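Local coordinates for protein PT26-6P (Thermococcus sp., PDB 2WB7) that is of unknown function but is encoded by a family of mobile genetic elements found in Euryarchaea, at residues K285-P290 with P335-L340; T91-D96 with R166-G171. All coordinates share one frame; numbering follows the deposited sequence.

Contact 1 (K285-P290 with P335-L340); sequences KFLITP and PTFFGL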
ATOM      1  N   LYS A 285      -5.084  10.032 -11.109  1.00 31.70           N
ATOM      2  CA  LYS A 285      -6.369  10.113 -10.440  1.00 32.05           C
ATOM      3  C   LYS A 285      -6.254   9.187  -9.223  1.00 31.72           C
ATOM      4  O   LYS A 285      -5.988   7.983  -9.366  1.00 31.44           O
ATOM      5  CB  LYS A 285      -7.458   9.625 -11.399  1.00 32.26           C
ATOM      6  CG  LYS A 285      -8.768  10.405 -11.381  1.00 35.23           C
ATOM      7  CD  LYS A 285      -9.774   9.797 -12.386  1.00 40.10           C
ATOM      8  CE  LYS A 285     -10.913  10.754 -12.726  1.00 42.97           C
ATOM      9  NZ  LYS A 285     -12.033  10.747 -11.709  1.00 45.36           N
ATOM     10  N   PHE A 286      -6.416   9.736  -8.027  1.00 31.35           N
ATOM     11  CA  PHE A 286      -6.281   8.931  -6.825  1.00 31.73           C
ATOM     12  C   PHE A 286      -7.606   8.737  -6.102  1.00 31.81           C
ATOM     13  O   PHE A 286      -8.363   9.682  -5.907  1.00 31.71           O
ATOM     14  CB  PHE A 286      -5.290   9.568  -5.863  1.00 32.00           C
ATOM     15  CG  PHE A 286      -3.923   9.770  -6.435  1.00 32.63           C
ATOM     16  CD1 PHE A 286      -3.592  10.958  -7.083  1.00 33.64           C
ATOM     17  CD2 PHE A 286      -2.948   8.793  -6.289  1.00 33.67           C
ATOM     18  CE1 PHE A 286      -2.311  11.162  -7.600  1.00 33.88           C
ATOM     19  CE2 PHE A 286      -1.656   8.985  -6.801  1.00 34.64           C
ATOM     20  CZ  PHE A 286      -1.339  10.174  -7.455  1.00 33.51           C
ATOM     21  N   LEU A 287      -7.878   7.505  -5.701  1.00 31.87           N
ATOM     22  CA  LEU A 287      -9.046   7.205  -4.901  1.00 32.19           C
ATOM     23  C   LEU A 287      -8.616   7.041  -3.452  1.00 32.84           C
ATOM     24  O   LEU A 287      -7.669   6.302  -3.159  1.00 32.91           O
ATOM     25  CB  LEU A 287      -9.641   5.896  -5.389  1.00 31.99           C
ATOM     26  CG  LEU A 287     -10.978   5.516  -4.797  1.00 31.93           C
ATOM     27  CD1 LEU A 287     -11.878   6.729  -4.789  1.00 33.30           C
ATOM     28  CD2 LEU A 287     -11.568   4.458  -5.658  1.00 32.11           C
ATOM     29  N   ILE A 288      -9.286   7.735  -2.542  1.00 33.57           N
ATOM     30  CA  ILE A 288      -9.039   7.543  -1.120  1.00 34.41           C
ATOM     31  C   ILE A 288     -10.276   6.914  -0.483  1.00 35.41           C
ATOM     32  O   ILE A 288     -11.342   7.488  -0.541  1.00 35.12           O
ATOM     33  CB  ILE A 288      -8.713   8.871  -0.424  1.00 34.22           C
ATOM     34  CG1 ILE A 288      -7.487   9.526  -1.056  1.00 33.30           C
ATOM     35  CG2 ILE A 288      -8.442   8.648   1.051  1.00 33.99           C
ATOM     36  CD1 ILE A 288      -7.088  10.815  -0.376  1.00 30.85           C
ATOM     37  N   THR A 289     -10.139   5.732   0.105  1.00 37.31           N
ATOM     38  CA  THR A 289     -11.300   4.997   0.631  1.00 39.81           C
ATOM     39  C   THR A 289     -11.066   4.571   2.060  1.00 41.09           C
ATOM     40  O   THR A 289     -10.043   3.956   2.355  1.00 41.18           O
ATOM     41  CB  THR A 289     -11.549   3.676  -0.141  1.00 39.69           C
ATOM     42  OG1 THR A 289     -11.181   3.836  -1.512  1.00 41.97           O
ATOM     43  CG2 THR A 289     -13.005   3.255  -0.062  1.00 39.50           C
ATOM     44  N   PRO A 290     -12.008   4.880   2.958  1.00 42.66           N
ATOM     45  CA  PRO A 290     -11.848   4.278   4.270  1.00 43.90           C
ATOM     46  C   PRO A 290     -11.961   2.776   4.056  1.00 45.17           C
ATOM     47  O   PRO A 290     -12.639   2.340   3.123  1.00 45.34           O
ATOM     48  CB  PRO A 290     -13.048   4.810   5.048  1.00 43.76           C
ATOM     49  CG  PRO A 290     -14.066   5.145   3.985  1.00 43.51           C
ATOM     50  CD  PRO A 290     -13.232   5.694   2.862  1.00 42.98           C
ATOM     51  N   PRO A 335     -15.599   7.247  -0.616  1.00 45.56           N
ATOM     52  CA  PRO A 335     -14.455   7.267  -1.531  1.00 44.38           C
ATOM     53  C   PRO A 335     -14.416   8.589  -2.277  1.00 43.02           C
ATOM     54  O   PRO A 335     -15.454   9.116  -2.648  1.00 43.29           O
ATOM     55  CB  PRO A 335     -14.761   6.119  -2.500  1.00 44.49           C
ATOM     56  CG  PRO A 335     -15.608   5.185  -1.704  1.00 44.69           C
ATOM     57  CD  PRO A 335     -16.445   6.059  -0.807  1.00 45.15           C
ATOM     58  N   THR A 336     -13.236   9.139  -2.482  1.00 41.46           N
ATOM     59  CA  THR A 336     -13.149  10.390  -3.189  1.00 39.78           C
ATOM     60  C   THR A 336     -11.955  10.400  -4.094  1.00 38.68           C
ATOM     61  O   THR A 336     -10.899   9.872  -3.755  1.00 38.03           O
ATOM     62  CB  THR A 336     -13.002  11.542  -2.228  1.00 40.02           C
ATOM     63  OG1 THR A 336     -13.812  11.280  -1.085  1.00 40.31           O
ATOM     64  CG2 THR A 336     -13.426  12.846  -2.896  1.00 39.05           C
ATOM     65  N   PHE A 337     -12.137  11.028  -5.245  1.00 37.56           N
ATOM     66  CA  PHE A 337     -11.113  11.063  -6.264  1.00 36.68           C
ATOM     67  C   PHE A 337     -10.409  12.398  -6.259  1.00 35.95           C
ATOM     68  O   PHE A 337     -11.019  13.432  -6.035  1.00 35.52           O
ATOM     69  CB  PHE A 337     -11.732  10.850  -7.632  1.00 36.74           C
ATOM     70  CG  PHE A 337     -12.110   9.437  -7.911  1.00 36.70           C
ATOM     71  CD1 PHE A 337     -11.157   8.540  -8.373  1.00 36.84           C
ATOM     72  CD2 PHE A 337     -13.424   9.006  -7.746  1.00 36.78           C
ATOM     73  CE1 PHE A 337     -11.501   7.237  -8.654  1.00 36.74           C
ATOM     74  CE2 PHE A 337     -13.781   7.699  -8.028  1.00 36.86           C
ATOM     75  CZ  PHE A 337     -12.812   6.811  -8.476  1.00 37.35           C
ATOM     76  N   PHE A 338      -9.116  12.356  -6.526  1.00 35.32           N
ATOM     77  CA  PHE A 338      -8.305  13.546  -6.575  1.00 35.11           C
ATOM     78  C   PHE A 338      -7.438  13.414  -7.803  1.00 34.92           C
ATOM     79  O   PHE A 338      -6.915  12.339  -8.086  1.00 35.69           O
ATOM     80  CB  PHE A 338      -7.447  13.645  -5.314  1.00 35.16           C
ATOM     81  CG  PHE A 338      -8.254  13.712  -4.043  1.00 35.01           C
ATOM     82  CD1 PHE A 338      -8.659  12.556  -3.398  1.00 34.43           C
ATOM     83  CD2 PHE A 338      -8.634  14.933  -3.510  1.00 34.99           C
ATOM     84  CE1 PHE A 338      -9.409  12.621  -2.235  1.00 34.43           C
ATOM     85  CE2 PHE A 338      -9.390  15.000  -2.344  1.00 33.97           C
ATOM     86  CZ  PHE A 338      -9.772  13.845  -1.707  1.00 33.50           C
ATOM     87  N   GLY A 339      -7.308  14.494  -8.556  1.00 34.26           N
ATOM     88  CA  GLY A 339      -6.516  14.468  -9.773  1.00 33.47           C
ATOM     89  C   GLY A 339      -5.186  15.151  -9.602  1.00 32.81           C
ATOM     90  O   GLY A 339      -5.028  16.010  -8.745  1.00 33.35           O
ATOM     91  N   LEU A 340      -4.213  14.746 -10.407  1.00 32.48           N
ATOM     92  CA  LEU A 340      -2.923  15.425 -10.473  1.00 31.85           C
ATOM     93  C   LEU A 340      -2.470  15.321 -11.893  1.00 31.65           C
ATOM     94  O   LEU A 340      -2.506  14.254 -12.473  1.00 31.43           O
ATOM     95  CB  LEU A 340      -1.877  14.764  -9.581  1.00 31.74           C
ATOM     96  CG  LEU A 340      -0.514  15.453  -9.616  1.00 31.49           C
ATOM     97  CD1 LEU A 340      -0.668  16.939  -9.384  1.00 30.68           C
ATOM     98  CD2 LEU A 340       0.404  14.857  -8.591  1.00 31.70           C
TER
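K285, L287 and F337 meet on one face of an antiparallel strand pair at the margin of the large sheet of the second immunoglobulin-like domain, where strand 336-343 is the outermost strand in the chain. Four backbone hydrogen bonds join the strands, two each for the F286-F338 and I288-T336 pairs; the straightest runs from F286 N to F338 O (2.7 Å, 171°). Between them lie CA-H...O contacts, such as F337 CA to F286 O at 3.1 Å.

The F337 ring is held from both sides of its plane. L287, with CG anti to the backbone N (chi1 -172°), sets CD1 3.7 Å above the ring centre in a CH-pi contact. K285, bent at its last torsion, brings NZ from the opposite side to 4.4 Å from the ring centroid, an off-centre cation-pi contact. H25 of helix 21-34 meets the same ring edge-to-face.

Apolar packing fills the rest. At the end of the pair T289 CG2 touches P335 CG at 3.6 Å. On the other face F286 stacks on F308, and its CE1 lies 4.1 Å from L340 CB. I288 crosses F338 at about a right angle, its CD1 3.5 Å from F338 CE1.

Contact 2 (T91-D96 with R166-G171); sequences TAYVID and RVIVKG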
ATOM      1  N   THR A  91      -8.977   0.471  32.688  1.00 51.65           N
ATOM      2  CA  THR A  91      -7.995   1.288  32.020  1.00 50.93           C
ATOM      3  C   THR A  91      -7.172   0.419  31.086  1.00 50.60           C
ATOM      4  O   THR A  91      -6.608  -0.589  31.507  1.00 50.30           O
ATOM      5  CB  THR A  91      -7.067   1.956  33.051  1.00 50.95           C
ATOM      6  OG1 THR A  91      -7.748   3.058  33.653  1.00 51.12           O
ATOM      7  CG2 THR A  91      -5.783   2.443  32.406  1.00 50.55           C
ATOM      8  N   ALA A  92      -7.114   0.801  29.814  1.00 50.22           N
ATOM      9  CA  ALA A  92      -6.236   0.119  28.868  1.00 50.07           C
ATOM     10  C   ALA A  92      -5.319   1.089  28.108  1.00 50.02           C
ATOM     11  O   ALA A  92      -5.654   2.259  27.875  1.00 49.74           O
ATOM     12  CB  ALA A  92      -7.041  -0.745  27.906  1.00 49.90           C
ATOM     13  N   TYR A  93      -4.152   0.585  27.733  1.00 50.07           N
ATOM     14  CA  TYR A  93      -3.182   1.377  27.004  1.00 50.29           C
ATOM     15  C   TYR A  93      -2.121   0.496  26.361  1.00 50.48           C
ATOM     16  O   TYR A  93      -2.018  -0.706  26.654  1.00 49.90           O
ATOM     17  CB  TYR A  93      -2.526   2.412  27.919  1.00 50.43           C
ATOM     18  CG  TYR A  93      -1.903   1.822  29.162  1.00 51.15           C
ATOM     19  CD1 TYR A  93      -2.544   1.913  30.394  1.00 51.88           C
ATOM     20  CD2 TYR A  93      -0.679   1.173  29.104  1.00 51.10           C
ATOM     21  CE1 TYR A  93      -1.976   1.369  31.532  1.00 52.80           C
ATOM     22  CE2 TYR A  93      -0.106   0.631  30.228  1.00 52.39           C
ATOM     23  CZ  TYR A  93      -0.751   0.731  31.439  1.00 53.09           C
ATOM     24  OH  TYR A  93      -0.165   0.185  32.559  1.00 53.34           O
ATOM     25  N   VAL A  94      -1.349   1.111  25.469  1.00 50.98           N
ATOM     26  CA  VAL A  94      -0.257   0.446  24.780  1.00 51.66           C
ATOM     27  C   VAL A  94       1.018   0.794  25.515  1.00 52.39           C
ATOM     28  O   VAL A  94       1.190   1.925  25.968  1.00 52.40           O
ATOM     29  CB  VAL A  94      -0.151   0.912  23.316  1.00 51.47           C
ATOM     30  CG1 VAL A  94       1.225   0.610  22.748  1.00 51.12           C
ATOM     31  CG2 VAL A  94      -1.241   0.270  22.471  1.00 51.70           C
ATOM     32  N   ILE A  95       1.904  -0.177  25.665  1.00 53.32           N
ATOM     33  CA  ILE A  95       3.152   0.085  26.356  1.00 54.95           C
ATOM     34  C   ILE A  95       4.336  -0.378  25.518  1.00 55.70           C
ATOM     35  O   ILE A  95       4.332  -1.486  24.981  1.00 55.71           O
ATOM     36  CB  ILE A  95       3.166  -0.564  27.774  1.00 55.01           C
ATOM     37  CG1 ILE A  95       4.514  -0.339  28.457  1.00 55.57           C
ATOM     38  CG2 ILE A  95       2.842  -2.049  27.700  1.00 54.78           C
ATOM     39  CD1 ILE A  95       4.586  -0.891  29.856  1.00 56.28           C
ATOM     40  N   ASP A  96       5.338   0.480  25.382  1.00 57.07           N
ATOM     41  CA  ASP A  96       6.523   0.104  24.611  1.00 58.60           C
ATOM     42  C   ASP A  96       7.576  -0.514  25.516  1.00 59.32           C
ATOM     43  O   ASP A  96       7.401  -0.587  26.730  1.00 59.40           O
ATOM     44  CB  ASP A  96       7.111   1.299  23.852  1.00 58.63           C
ATOM     45  CG  ASP A  96       7.667   2.364  24.779  1.00 59.51           C
ATOM     46  OD1 ASP A  96       7.794   3.518  24.316  1.00 60.85           O
ATOM     47  OD2 ASP A  96       7.960   2.060  25.962  1.00 59.27           O
ATOM     48  N   ARG A 166      -1.844  -3.515  27.841  1.00 52.46           N
ATOM     49  CA  ARG A 166      -2.216  -3.977  29.161  1.00 52.94           C
ATOM     50  C   ARG A 166      -3.489  -3.313  29.695  1.00 52.93           C
ATOM     51  O   ARG A 166      -3.812  -2.157  29.366  1.00 52.58           O
ATOM     52  CB  ARG A 166      -1.036  -3.897  30.143  1.00 53.37           C
ATOM     53  CG  ARG A 166      -0.754  -2.531  30.755  1.00 54.50           C
ATOM     54  CD  ARG A 166       0.113  -2.699  32.024  1.00 57.06           C
ATOM     55  NE  ARG A 166       1.342  -3.483  31.813  1.00 57.56           N
ATOM     56  CZ  ARG A 166       2.571  -3.065  32.134  1.00 56.65           C
ATOM     57  NH1 ARG A 166       2.750  -1.867  32.679  1.00 55.93           N
ATOM     58  NH2 ARG A 166       3.626  -3.841  31.914  1.00 55.27           N
ATOM     59  N   VAL A 167      -4.220  -4.083  30.497  1.00 52.95           N
ATOM     60  CA  VAL A 167      -5.512  -3.675  31.024  1.00 53.12           C
ATOM     61  C   VAL A 167      -5.520  -3.732  32.549  1.00 53.26           C
ATOM     62  O   VAL A 167      -4.933  -4.631  33.160  1.00 53.34           O
ATOM     63  CB  VAL A 167      -6.630  -4.586  30.496  1.00 53.25           C
ATOM     64  CG1 VAL A 167      -8.002  -4.038  30.890  1.00 53.67           C
ATOM     65  CG2 VAL A 167      -6.519  -4.738  28.982  1.00 53.34           C
ATOM     66  N   ILE A 168      -6.189  -2.770  33.168  1.00 53.33           N
ATOM     67  CA  ILE A 168      -6.279  -2.742  34.616  1.00 53.48           C
ATOM     68  C   ILE A 168      -7.722  -2.567  35.046  1.00 53.41           C
ATOM     69  O   ILE A 168      -8.374  -1.589  34.686  1.00 53.27           O
ATOM     70  CB  ILE A 168      -5.396  -1.643  35.211  1.00 53.60           C
ATOM     71  CG1 ILE A 168      -3.933  -1.932  34.864  1.00 54.08           C
ATOM     72  CG2 ILE A 168      -5.597  -1.552  36.722  1.00 53.79           C
ATOM     73  CD1 ILE A 168      -2.920  -1.003  35.536  1.00 55.95           C
ATOM     74  N   VAL A 169      -8.219  -3.546  35.796  1.00 53.46           N
ATOM     75  CA  VAL A 169      -9.582  -3.503  36.295  1.00 53.45           C
ATOM     76  C   VAL A 169      -9.575  -3.281  37.802  1.00 54.07           C
ATOM     77  O   VAL A 169      -8.838  -3.943  38.546  1.00 53.89           O
ATOM     78  CB  VAL A 169     -10.375  -4.790  35.957  1.00 53.33           C
ATOM     79  CG1 VAL A 169     -11.879  -4.585  36.215  1.00 51.86           C
ATOM     80  CG2 VAL A 169     -10.105  -5.221  34.520  1.00 52.74           C
ATOM     81  N   LYS A 170     -10.416  -2.356  38.239  1.00 54.70           N
ATOM     82  CA  LYS A 170     -10.514  -2.023  39.640  1.00 55.61           C
ATOM     83  C   LYS A 170     -11.970  -1.975  40.069  1.00 55.94           C
ATOM     84  O   LYS A 170     -12.863  -1.653  39.272  1.00 55.99           O
ATOM     85  CB  LYS A 170      -9.844  -0.678  39.904  1.00 55.75           C
ATOM     86  CG  LYS A 170      -8.352  -0.692  39.655  1.00 57.13           C
ATOM     87  CD  LYS A 170      -7.721   0.639  40.038  1.00 58.80           C
ATOM     88  CE  LYS A 170      -6.227   0.621  39.751  1.00 60.48           C
ATOM     89  NZ  LYS A 170      -5.583   1.934  40.067  1.00 61.39           N
ATOM     90  N   GLY A 171     -12.200  -2.297  41.337  1.00 56.23           N
ATOM     91  CA  GLY A 171     -13.530  -2.278  41.918  1.00 56.44           C
ATOM     92  C   GLY A 171     -13.559  -3.155  43.149  1.00 56.77           C
ATOM     93  O   GLY A 171     -12.501  -3.520  43.680  1.00 57.04           O
TER
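R166 and Y93 face each other as a hydrogen-bonded antiparallel pair, with both side chains on the face of the sheet that also carries T91 and I168. From its CB, R166 turns CG into the position between its own backbone N and carbonyl carbon (chi1 81°), which swings the chain across to Y93. CG then lies beside CE2 and CZ of the tyrosine ring, and CD follows along the same side, 3.6 Å from Y93 CZ. A bend about the CD-CG bond (chi3 53°) turns the head group onward. K211 NZ, a like charge, comes close to NE, which is itself hydrogen-bonded elsewhere. The strands that bring these groups together, 85-96 and 163-178, run side by side in an antiparallel sheet of the first immunoglobulin-like domain, and strand 198-213, which carries K211 and E213, flanks 163-178. Beyond NE the guanidinium stands steeply to the Y93 ring, the planes 77° apart. Y93 OH lies at the edge of the guanidinium, in its plane, 3.6 Å from NH1. I95 CD1 covers one face of the group, 3.5 Å from NH1. NH2 makes a salt bridge with E213 OE2, which probably also offsets the nearby charge of K211. Replacing R166 by alanine would remove the guanidinium, and would probably cost E213 this salt-bridge partner and take from I95 CD1 and the Y93 ring their contact with the arginine side chain. Beneath the side chains, R166 N gives a hydrogen bond to Y93 O (3.1 Å), and R166 O, lying over one face of the tyrosine ring, accepts from Y93 N at 3.2 Å. Two more bonds join T91 to I168. Between these pairs, on the other face, A92 CB lies 4.2 Å from V167 CG2.

From the N terminus, the chain first reaches contact 2: strand 85-96 runs out, and strand 163-178 later returns beside it in the first immunoglobulin-like domain; 69 residues separate segment 91-96 from 166-171, among them strands 104-108 and 120-129 and helices 135-144 and 149-157. Only after that loop is closed does contact 1 open. Strand 281-290 is followed by strands 301-314 and 319-331, and strand 336-343 then comes back to pair with it in the second domain. The two closures are in series, neither nested nor crossed. They belong to separate sheets; the centres of the two contacts are about 38 Å apart and their nearest atoms about 21 Å.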